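Local coordinates for protein CG8862 (Drosophila melanogaster, PDB 3ISM) that probably cleaves DNA and RNA as a magnesium-dependent mitochondrial endonuclease of the His-Me finger clan, captured here in complex with its inhibitor protein, at residues E60-N65 / H143-T148; V53-T58 / G106-H111; S230-A235 / I243-L248. All coordinates share one frame; numbering follows the deposited sequence.

Contact 1: E60-N65 / H143-T148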
loop_
_atom_site.group_PDB
_atom_site.type_symbol
_atom_site.label_atom_id
_atom_site.label_comp_id
_atom_site.label_asym_id
_atom_site.label_seq_id
_atom_site.Cartn_x
_atom_site.Cartn_y
_atom_site.Cartn_z
ATOM N N GLU B 60 -15.926 -26.149 19.480
ATOM C CA GLU B 60 -14.875 -27.106 19.775
ATOM C C GLU B 60 -13.481 -26.501 19.599
ATOM O O GLU B 60 -12.598 -26.733 20.423
ATOM C CB GLU B 60 -14.994 -28.368 18.929
ATOM C CG GLU B 60 -13.979 -29.419 19.350
ATOM C CD GLU B 60 -14.126 -30.754 18.654
ATOM O OE1 GLU B 60 -14.613 -30.802 17.500
ATOM O OE2 GLU B 60 -13.731 -31.761 19.271
ATOM N N SER B 61 -13.289 -25.729 18.534
ATOM C CA SER B 61 -11.961 -25.245 18.197
ATOM C C SER B 61 -11.483 -24.030 19.015
ATOM O O SER B 61 -10.309 -23.663 18.954
ATOM C CB SER B 61 -11.841 -25.006 16.685
ATOM O OG SER B 61 -12.445 -23.794 16.280
ATOM N N VAL B 62 -12.386 -23.405 19.769
ATOM C CA VAL B 62 -12.037 -22.246 20.593
ATOM C C VAL B 62 -12.141 -22.622 22.073
ATOM O O VAL B 62 -11.876 -21.796 22.954
ATOM C CB VAL B 62 -12.960 -21.033 20.313
ATOM C CG1 VAL B 62 -12.939 -20.654 18.820
ATOM C CG2 VAL B 62 -14.405 -21.303 20.842
ATOM N N ALA B 63 -12.525 -23.871 22.334
ATOM C CA ALA B 63 -12.670 -24.360 23.696
ATOM C C ALA B 63 -11.305 -24.566 24.352
ATOM O O ALA B 63 -10.371 -25.067 23.712
ATOM C CB ALA B 63 -13.481 -25.665 23.729
ATOM N N LYS B 64 -11.204 -24.187 25.628
ATOM C CA LYS B 64 -9.975 -24.396 26.391
ATOM C C LYS B 64 -9.639 -25.873 26.465
ATOM O O LYS B 64 -10.459 -26.698 26.853
ATOM C CB LYS B 64 -10.050 -23.766 27.785
ATOM C CG LYS B 64 -9.752 -22.268 27.770
ATOM C CD LYS B 64 -9.583 -21.722 29.176
ATOM C CE LYS B 64 -9.589 -20.198 29.191
ATOM N NZ LYS B 64 -9.574 -19.691 30.595
ATOM N N ASN B 65 -8.419 -26.185 26.047
ATOM C CA ASN B 65 -7.941 -27.548 25.922
ATOM C C ASN B 65 -6.706 -27.717 26.801
ATOM O O ASN B 65 -5.714 -27.001 26.630
ATOM C CB ASN B 65 -7.608 -27.810 24.448
ATOM C CG ASN B 65 -7.184 -29.246 24.175
ATOM O OD1 ASN B 65 -7.276 -30.112 25.034
ATOM N ND2 ASN B 65 -6.723 -29.498 22.955
ATOM N N HIS B 143 -15.118 -11.734 21.931
ATOM C CA HIS B 143 -16.505 -11.655 21.447
ATOM C C HIS B 143 -16.757 -12.607 20.275
ATOM O O HIS B 143 -17.781 -13.276 20.222
ATOM C CB HIS B 143 -16.818 -10.212 21.014
ATOM C CG HIS B 143 -18.016 -10.086 20.120
ATOM N ND1 HIS B 143 -19.304 -10.029 20.609
ATOM C CD2 HIS B 143 -18.118 -9.979 18.773
ATOM C CE1 HIS B 143 -20.150 -9.914 19.601
ATOM N NE2 HIS B 143 -19.456 -9.884 18.476
ATOM N N VAL B 144 -15.826 -12.629 19.328
ATOM C CA VAL B 144 -15.894 -13.524 18.165
ATOM C C VAL B 144 -15.880 -15.000 18.595
ATOM O O VAL B 144 -16.623 -15.814 18.044
ATOM C CB VAL B 144 -14.764 -13.216 17.141
ATOM C CG1 VAL B 144 -14.816 -14.169 15.962
ATOM C CG2 VAL B 144 -14.858 -11.745 16.638
ATOM N N ARG B 145 -15.069 -15.338 19.598
ATOM C CA ARG B 145 -15.101 -16.696 20.181
ATOM C C ARG B 145 -16.433 -17.017 20.870
ATOM O O ARG B 145 -16.941 -18.141 20.762
ATOM C CB ARG B 145 -13.939 -16.926 21.151
ATOM C CG ARG B 145 -12.556 -16.952 20.469
ATOM C CD ARG B 145 -11.441 -17.387 21.446
ATOM N NE ARG B 145 -11.033 -16.308 22.344
ATOM C CZ ARG B 145 -10.001 -15.491 22.127
ATOM N NH1 ARG B 145 -9.232 -15.624 21.034
ATOM N NH2 ARG B 145 -9.729 -14.537 23.017
ATOM N N ARG B 146 -16.998 -16.039 21.574
ATOM C CA ARG B 146 -18.286 -16.229 22.270
ATOM C C ARG B 146 -19.452 -16.344 21.278
ATOM O O ARG B 146 -20.491 -16.923 21.601
ATOM C CB ARG B 146 -18.525 -15.076 23.237
ATOM C CG ARG B 146 -19.677 -15.235 24.204
ATOM C CD ARG B 146 -19.738 -14.036 25.156
ATOM N NE ARG B 146 -18.484 -13.839 25.894
ATOM C CZ ARG B 146 -17.622 -12.840 25.674
ATOM N NH1 ARG B 146 -17.873 -11.931 24.737
ATOM N NH2 ARG B 146 -16.503 -12.751 26.394
ATOM N N LEU B 147 -19.277 -15.801 20.074
ATOM C CA LEU B 147 -20.277 -15.961 19.003
ATOM C C LEU B 147 -20.553 -17.421 18.644
ATOM O O LEU B 147 -21.623 -17.733 18.140
ATOM C CB LEU B 147 -19.876 -15.184 17.738
ATOM C CG LEU B 147 -20.064 -13.655 17.739
ATOM C CD1 LEU B 147 -19.629 -13.053 16.403
ATOM C CD2 LEU B 147 -21.500 -13.271 18.066
ATOM N N THR B 148 -19.593 -18.310 18.917
ATOM C CA THR B 148 -19.796 -19.741 18.685
ATOM C C THR B 148 -20.908 -20.329 19.551
ATOM O O THR B 148 -21.442 -21.384 19.223
ATOM C CB THR B 148 -18.508 -20.583 18.869
ATOM O OG1 THR B 148 -17.971 -20.374 20.183
ATOM C CG2 THR B 148 -17.466 -20.220 17.823
#
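The carbonyl oxygen of Arg145, which faces a methyl of Val62 across the contact, is gripped twice from within its own segment, by Thr148: OG1 is 2.5 Å from Arg145 O, and the backbone Thr148 N is 3.2 Å from the same atom. The hydroxyl sits almost on the extension of the carbonyl bond. Its position between the backbone N and the carbonyl carbon of Thr148 (chi1 57°) turns it back to the helix and still leaves it at the tip met by Val62. There Val62 CG2 comes to 3.7 Å from Thr148 OG1, tip to tip. The other branch, Val62 CG1, lies 4.1 Å from Arg145 CG.

The short helix 59-62, directly after strand 49-57, thus packs on the end of helix 136-146, whose Glu141 is a magnesium ligand of this protein, though not in this chain. Beyond its stem the arginine bends at chi3: NH1 bonds Asn107 OD1, and NH2 forms a salt bridge with Glu335 of the CG4930 chain, the inhibitor. Between the segments, therefore, the chemistry is purely van der Waals: valine methyls lie against a carbonyl and hydroxyl already paired with each other and against the CG-CD stem of an arginine whose guanidinium is shared between Asn107 and the inhibitor.

Contact 2: V53-T58 / G106-H111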
loop_
_atom_site.group_PDB
_atom_site.type_symbol
_atom_site.label_atom_id
_atom_site.label_comp_id
_atom_site.label_asym_id
_atom_site.label_seq_id
_atom_site.Cartn_x
_atom_site.Cartn_y
_atom_site.Cartn_z
ATOM N N VAL B 53 -5.957 -12.569 7.310
ATOM C CA VAL B 53 -6.013 -13.978 7.660
ATOM C C VAL B 53 -7.493 -14.402 7.666
ATOM O O VAL B 53 -8.389 -13.550 7.787
ATOM C CB VAL B 53 -5.370 -14.286 9.035
ATOM C CG1 VAL B 53 -3.906 -13.916 9.061
ATOM C CG2 VAL B 53 -6.129 -13.576 10.160
ATOM N N PHE B 54 -7.731 -15.708 7.538
ATOM C CA PHE B 54 -9.078 -16.228 7.525
ATOM C C PHE B 54 -9.196 -17.420 8.480
ATOM O O PHE B 54 -8.304 -18.271 8.557
ATOM C CB PHE B 54 -9.524 -16.620 6.105
ATOM C CG PHE B 54 -10.931 -16.205 5.797
ATOM C CD1 PHE B 54 -11.177 -15.069 5.031
ATOM C CD2 PHE B 54 -12.009 -16.903 6.339
ATOM C CE1 PHE B 54 -12.492 -14.653 4.781
ATOM C CE2 PHE B 54 -13.318 -16.490 6.100
ATOM C CZ PHE B 54 -13.561 -15.355 5.327
ATOM N N GLU B 55 -10.299 -17.464 9.213
ATOM C CA GLU B 55 -10.503 -18.488 10.245
ATOM C C GLU B 55 -11.932 -18.986 10.178
ATOM O O GLU B 55 -12.844 -18.237 9.844
ATOM C CB GLU B 55 -10.230 -17.923 11.640
ATOM C CG GLU B 55 -8.775 -17.443 11.904
ATOM C CD GLU B 55 -8.660 -16.629 13.208
ATOM O OE1 GLU B 55 -9.319 -15.572 13.316
ATOM O OE2 GLU B 55 -7.915 -17.041 14.124
ATOM N N HIS B 56 -12.112 -20.267 10.485
ATOM C CA HIS B 56 -13.426 -20.839 10.645
ATOM C C HIS B 56 -13.463 -21.447 12.040
ATOM O O HIS B 56 -12.794 -22.440 12.303
ATOM C CB HIS B 56 -13.717 -21.888 9.556
ATOM C CG HIS B 56 -14.783 -22.876 9.937
ATOM N ND1 HIS B 56 -14.605 -24.237 9.829
ATOM C CD2 HIS B 56 -16.026 -22.700 10.450
ATOM C CE1 HIS B 56 -15.694 -24.860 10.255
ATOM N NE2 HIS B 56 -16.569 -23.949 10.643
ATOM N N LEU B 57 -14.243 -20.828 12.924
ATOM C CA LEU B 57 -14.295 -21.209 14.328
ATOM C C LEU B 57 -15.564 -21.990 14.651
ATOM O O LEU B 57 -16.658 -21.689 14.134
ATOM C CB LEU B 57 -14.224 -19.975 15.242
ATOM C CG LEU B 57 -13.278 -18.818 14.890
ATOM C CD1 LEU B 57 -13.376 -17.734 15.980
ATOM C CD2 LEU B 57 -11.820 -19.267 14.699
ATOM N N THR B 58 -15.390 -23.003 15.497
ATOM C CA THR B 58 -16.484 -23.696 16.128
ATOM C C THR B 58 -16.281 -23.626 17.649
ATOM O O THR B 58 -15.214 -23.212 18.130
ATOM C CB THR B 58 -16.544 -25.178 15.687
ATOM O OG1 THR B 58 -15.295 -25.807 15.988
ATOM C CG2 THR B 58 -16.817 -25.294 14.180
ATOM N N GLY B 106 -5.815 -18.075 20.724
ATOM C CA GLY B 106 -6.991 -18.626 21.396
ATOM C C GLY B 106 -8.095 -19.141 20.485
ATOM O O GLY B 106 -9.056 -19.759 20.944
ATOM N N ASN B 107 -7.983 -18.867 19.196
ATOM C CA ASN B 107 -8.959 -19.342 18.223
ATOM C C ASN B 107 -8.590 -20.743 17.719
ATOM O O ASN B 107 -9.283 -21.313 16.862
ATOM C CB ASN B 107 -8.987 -18.385 17.025
ATOM C CG ASN B 107 -9.420 -16.984 17.392
ATOM O OD1 ASN B 107 -10.054 -16.765 18.423
ATOM N ND2 ASN B 107 -9.099 -16.024 16.532
ATOM N N HIS B 108 -7.469 -21.277 18.208
ATOM C CA HIS B 108 -6.885 -22.493 17.622
ATOM C C HIS B 108 -6.376 -23.453 18.667
ATOM O O HIS B 108 -5.175 -23.572 18.888
ATOM C CB HIS B 108 -5.805 -22.129 16.593
ATOM C CG HIS B 108 -6.285 -21.135 15.593
ATOM N ND1 HIS B 108 -7.137 -21.477 14.565
ATOM C CD2 HIS B 108 -6.125 -19.793 15.523
ATOM C CE1 HIS B 108 -7.456 -20.390 13.884
ATOM N NE2 HIS B 108 -6.858 -19.354 14.447
ATOM N N ARG B 109 -7.312 -24.160 19.289
ATOM C CA ARG B 109 -7.005 -24.976 20.449
ATOM C C ARG B 109 -7.294 -26.462 20.266
ATOM O O ARG B 109 -7.300 -27.210 21.235
ATOM C CB ARG B 109 -7.761 -24.449 21.662
ATOM C CG ARG B 109 -7.226 -23.129 22.188
ATOM C CD ARG B 109 -8.250 -22.546 23.119
ATOM N NE ARG B 109 -7.715 -21.505 23.982
ATOM C CZ ARG B 109 -8.450 -20.513 24.479
ATOM N NH1 ARG B 109 -9.742 -20.429 24.172
ATOM N NH2 ARG B 109 -7.884 -19.592 25.255
ATOM N N LEU B 110 -7.516 -26.886 19.026
ATOM C CA LEU B 110 -7.688 -28.304 18.736
ATOM C C LEU B 110 -6.405 -29.091 19.014
ATOM O O LEU B 110 -6.455 -30.239 19.456
ATOM C CB LEU B 110 -8.135 -28.509 17.289
ATOM C CG LEU B 110 -9.552 -28.044 16.945
ATOM C CD1 LEU B 110 -9.786 -28.141 15.443
ATOM C CD2 LEU B 110 -10.599 -28.848 17.743
ATOM N N HIS B 111 -5.259 -28.463 18.755
ATOM C CA HIS B 111 -3.969 -29.120 18.938
ATOM C C HIS B 111 -2.877 -28.088 19.185
ATOM O O HIS B 111 -2.975 -26.954 18.712
ATOM C CB HIS B 111 -3.615 -29.960 17.706
ATOM C CG HIS B 111 -2.539 -30.972 17.958
ATOM N ND1 HIS B 111 -1.199 -30.700 17.770
ATOM C CD2 HIS B 111 -2.606 -32.256 18.392
ATOM C CE1 HIS B 111 -0.488 -31.773 18.072
ATOM N NE2 HIS B 111 -1.317 -32.729 18.455
#
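Two hydrogen bonds converge on one oxygen, Glu55 OE2, and carry this buried contact. His108 NE2 donates to the anti lone pair of Glu55 OE2, 2.6 Å away, with the carboxylate oxygen 22° out of the imidazole plane. Asn107 ND2 gives the second bond, 2.9 Å to Glu55 OE2; it arrives on the syn side but tilted out of the carboxylate plane, straighter than the first and with the acceptor close to the amide plane. Glu55 gets there by an extended chain: CG stands beside the backbone N (chi1 -63°) and the rest runs straight out from the strand, crossing both partners at about a right angle. His108 ND1 is bound in turn by Asp38 OD2, so the ring is pinned at both nitrogens between two carboxylates, a setting that would tend to favour a charged imidazole. With an alanine in place of Glu55 the shared acceptor is gone, and the ring, tethered by Asp38 alone of the two acids, would probably be freer to turn, with Asn107 ND2 left without this mate.

Apolar packing is the smaller part. Leu57 CD2 rests 3.8 Å from Asn107 CB, and that same CB covers one face of the His108 ring near its rim, 3.4 Å above the plane.

The acceptor belongs to strand 49-57, which lies between strands 40-44 and 153-161 in the large mixed sheet. The donors sit in the long connection joining strands 98-101 and 124-127, the antiparallel pair, with His101, the predicted proton acceptor, in its first strand, that together with the later helix 136-146 is consistent with the beta-beta-alpha-metal motif of this clan. Glu55 also packs on Val156 of strand 153-161, and Leu57 on Val62 of helix 59-62.

Contact 3: S230-A235 / I243-L248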
loop_
_atom_site.group_PDB
_atom_site.type_symbol
_atom_site.label_atom_id
_atom_site.label_comp_id
_atom_site.label_asym_id
_atom_site.label_seq_id
_atom_site.Cartn_x
_atom_site.Cartn_y
_atom_site.Cartn_z
ATOM N N SER B 230 -17.680 -0.478 3.472
ATOM C CA SER B 230 -16.667 0.541 3.747
ATOM C C SER B 230 -15.331 -0.105 4.126
ATOM O O SER B 230 -14.277 0.433 3.795
ATOM C CB SER B 230 -17.123 1.488 4.842
ATOM O OG SER B 230 -17.149 0.783 6.056
ATOM N N VAL B 231 -15.362 -1.263 4.786
ATOM C CA VAL B 231 -14.120 -2.037 5.018
ATOM C C VAL B 231 -13.528 -2.520 3.679
ATOM O O VAL B 231 -12.330 -2.435 3.456
ATOM C CB VAL B 231 -14.344 -3.277 5.952
ATOM C CG1 VAL B 231 -13.007 -3.941 6.301
ATOM C CG2 VAL B 231 -15.093 -2.908 7.242
ATOM N N GLU B 232 -14.392 -3.041 2.804
ATOM C CA GLU B 232 -13.997 -3.513 1.485
ATOM C C GLU B 232 -13.351 -2.410 0.660
ATOM O O GLU B 232 -12.298 -2.594 0.072
ATOM C CB GLU B 232 -15.214 -4.092 0.755
ATOM C CG GLU B 232 -15.665 -5.417 1.375
ATOM C CD GLU B 232 -16.855 -6.056 0.703
ATOM O OE1 GLU B 232 -17.763 -5.323 0.283
ATOM O OE2 GLU B 232 -16.892 -7.302 0.613
ATOM N N ARG B 233 -13.981 -1.250 0.644
ATOM C CA ARG B 233 -13.470 -0.130 -0.118
ATOM C C ARG B 233 -12.102 0.310 0.407
ATOM O O ARG B 233 -11.181 0.564 -0.381
ATOM C CB ARG B 233 -14.482 1.017 -0.048
ATOM C CG ARG B 233 -14.627 1.794 -1.322
ATOM C CD ARG B 233 -15.643 2.896 -1.130
ATOM N NE ARG B 233 -16.995 2.549 -1.575
ATOM C CZ ARG B 233 -17.445 2.796 -2.807
ATOM N NH1 ARG B 233 -16.631 3.342 -3.714
ATOM N NH2 ARG B 233 -18.690 2.486 -3.144
ATOM N N SER B 234 -11.957 0.371 1.735
ATOM C CA SER B 234 -10.665 0.739 2.348
ATOM C C SER B 234 -9.587 -0.324 2.200
ATOM O O SER B 234 -8.400 0.006 2.077
ATOM C CB SER B 234 -10.847 1.050 3.825
ATOM O OG SER B 234 -11.586 2.245 3.985
ATOM N N ALA B 235 -9.968 -1.601 2.240
ATOM C CA ALA B 235 -8.937 -2.665 2.233
ATOM C C ALA B 235 -8.469 -3.062 0.852
ATOM O O ALA B 235 -7.406 -3.674 0.710
ATOM C CB ALA B 235 -9.435 -3.928 2.973
ATOM N N ILE B 243 -21.316 -14.940 -0.864
ATOM C CA ILE B 243 -22.613 -14.521 -0.321
ATOM C C ILE B 243 -23.098 -13.220 -0.970
ATOM O O ILE B 243 -22.416 -12.202 -0.909
ATOM C CB ILE B 243 -22.538 -14.292 1.207
ATOM C CG1 ILE B 243 -21.896 -15.498 1.897
ATOM C CG2 ILE B 243 -23.935 -13.996 1.789
ATOM C CD1 ILE B 243 -21.651 -15.316 3.395
ATOM N N ASN B 244 -24.269 -13.266 -1.596
ATOM C CA ASN B 244 -24.993 -12.054 -1.999
ATOM C C ASN B 244 -25.494 -11.372 -0.712
ATOM O O ASN B 244 -26.159 -12.002 0.107
ATOM C CB ASN B 244 -26.152 -12.449 -2.933
ATOM C CG ASN B 244 -27.053 -11.277 -3.335
ATOM O OD1 ASN B 244 -26.710 -10.102 -3.188
ATOM N ND2 ASN B 244 -28.221 -11.615 -3.867
ATOM N N ARG B 245 -25.172 -10.090 -0.542
ATOM C CA ARG B 245 -25.518 -9.352 0.686
ATOM C C ARG B 245 -27.029 -9.218 0.885
ATOM O O ARG B 245 -27.496 -8.953 2.000
ATOM C CB ARG B 245 -24.868 -7.960 0.696
ATOM C CG ARG B 245 -23.347 -7.959 0.663
ATOM C CD ARG B 245 -22.711 -7.786 2.043
ATOM N NE ARG B 245 -21.363 -8.345 2.037
ATOM C CZ ARG B 245 -20.243 -7.653 1.849
ATOM N NH1 ARG B 245 -20.275 -6.335 1.685
ATOM N NH2 ARG B 245 -19.081 -8.287 1.857
ATOM N N LYS B 246 -27.785 -9.412 -0.197
ATOM C CA LYS B 246 -29.239 -9.401 -0.141
ATOM C C LYS B 246 -29.789 -10.680 0.478
ATOM O O LYS B 246 -30.981 -10.767 0.772
ATOM C CB LYS B 246 -29.834 -9.191 -1.537
ATOM C CG LYS B 246 -29.561 -7.809 -2.115
ATOM C CD LYS B 246 -30.452 -7.537 -3.323
ATOM C CE LYS B 246 -30.326 -6.093 -3.798
ATOM N NZ LYS B 246 -28.942 -5.790 -4.263
ATOM N N GLN B 247 -28.922 -11.673 0.675
ATOM C CA GLN B 247 -29.346 -12.927 1.310
ATOM C C GLN B 247 -28.849 -13.092 2.751
ATOM O O GLN B 247 -29.052 -14.138 3.364
ATOM C CB GLN B 247 -28.956 -14.137 0.455
ATOM C CG GLN B 247 -30.049 -14.566 -0.506
ATOM C CD GLN B 247 -29.556 -15.545 -1.556
ATOM O OE1 GLN B 247 -28.421 -15.444 -2.039
ATOM N NE2 GLN B 247 -30.410 -16.501 -1.920
ATOM N N LEU B 248 -28.195 -12.062 3.283
ATOM C CA LEU B 248 -27.874 -12.035 4.699
ATOM C C LEU B 248 -29.174 -11.779 5.461
ATOM O O LEU B 248 -30.131 -11.229 4.906
ATOM C CB LEU B 248 -26.847 -10.949 5.012
ATOM C CG LEU B 248 -25.411 -11.234 4.572
ATOM C CD1 LEU B 248 -24.511 -10.016 4.747
ATOM C CD2 LEU B 248 -24.845 -12.454 5.305
#
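Between Ser230 and Ala235 the helix meets the 243-248 loop through one side chain, Glu232, which takes the guanidinium of Arg245. Ser230 begins the run by bonding its OG back to Pro227 O, and Val231 turns to the large sheet, packing on Tyr191, Val193 and Val209. Glu232 follows, stretched out from the helix to bridge backbones that approach no closer than 12.9 Å between its CA and that of Arg245. The grip is end-on and two-pronged: Arg245 NH2 lies 2.7 Å from Glu232 OE2, and Arg245 NH1 lies 3.0 Å from Glu232 OE1. It is not coplanar, for the carboxylate and guanidinium planes are 34° apart and each oxygen is met from above the carboxylate plane. A bend at chi2 (-98°) directs the arginine to the helix.

Strand 203-211, helix 228-235 and strand 250-251, which runs parallel to the first beside it, follow the topology of a beta-alpha-beta crossover, and the salt bridge ties the helix to the return loop of that connection. The same loop is bound again where Glu232 OE2 accepts from Phe239 N, and Arg245 NH1 has a second carboxylate in Glu229, one helical turn back.

Next along the helix, Arg233 points its backbone O at Arg48 of the second subunit, and Ala235 closes the run with a backbone bond, its N 2.8 Å from Val231 O.

Contacts 1 and 2 are neighbours, their centres about 8 Å apart, and share a border: Arg109 of 106-111 bonds Val62 and Asn65 of 60-65, while strand 49-57 runs straight into helix 59-62. Contact 2 is the buried one, built on a carboxylate with two donors; contact 1, farther out and partly buried, is apolar between its segments, and its arginine's charged end turns to Asn107 and the inhibitor. Contact 3 stands apart, about 25 Å and 23 Å from the other two between centres, away from the annotated sites. It too is partly buried, but its work is done by a salt bridge spanning widely separated backbones beside the second subunit.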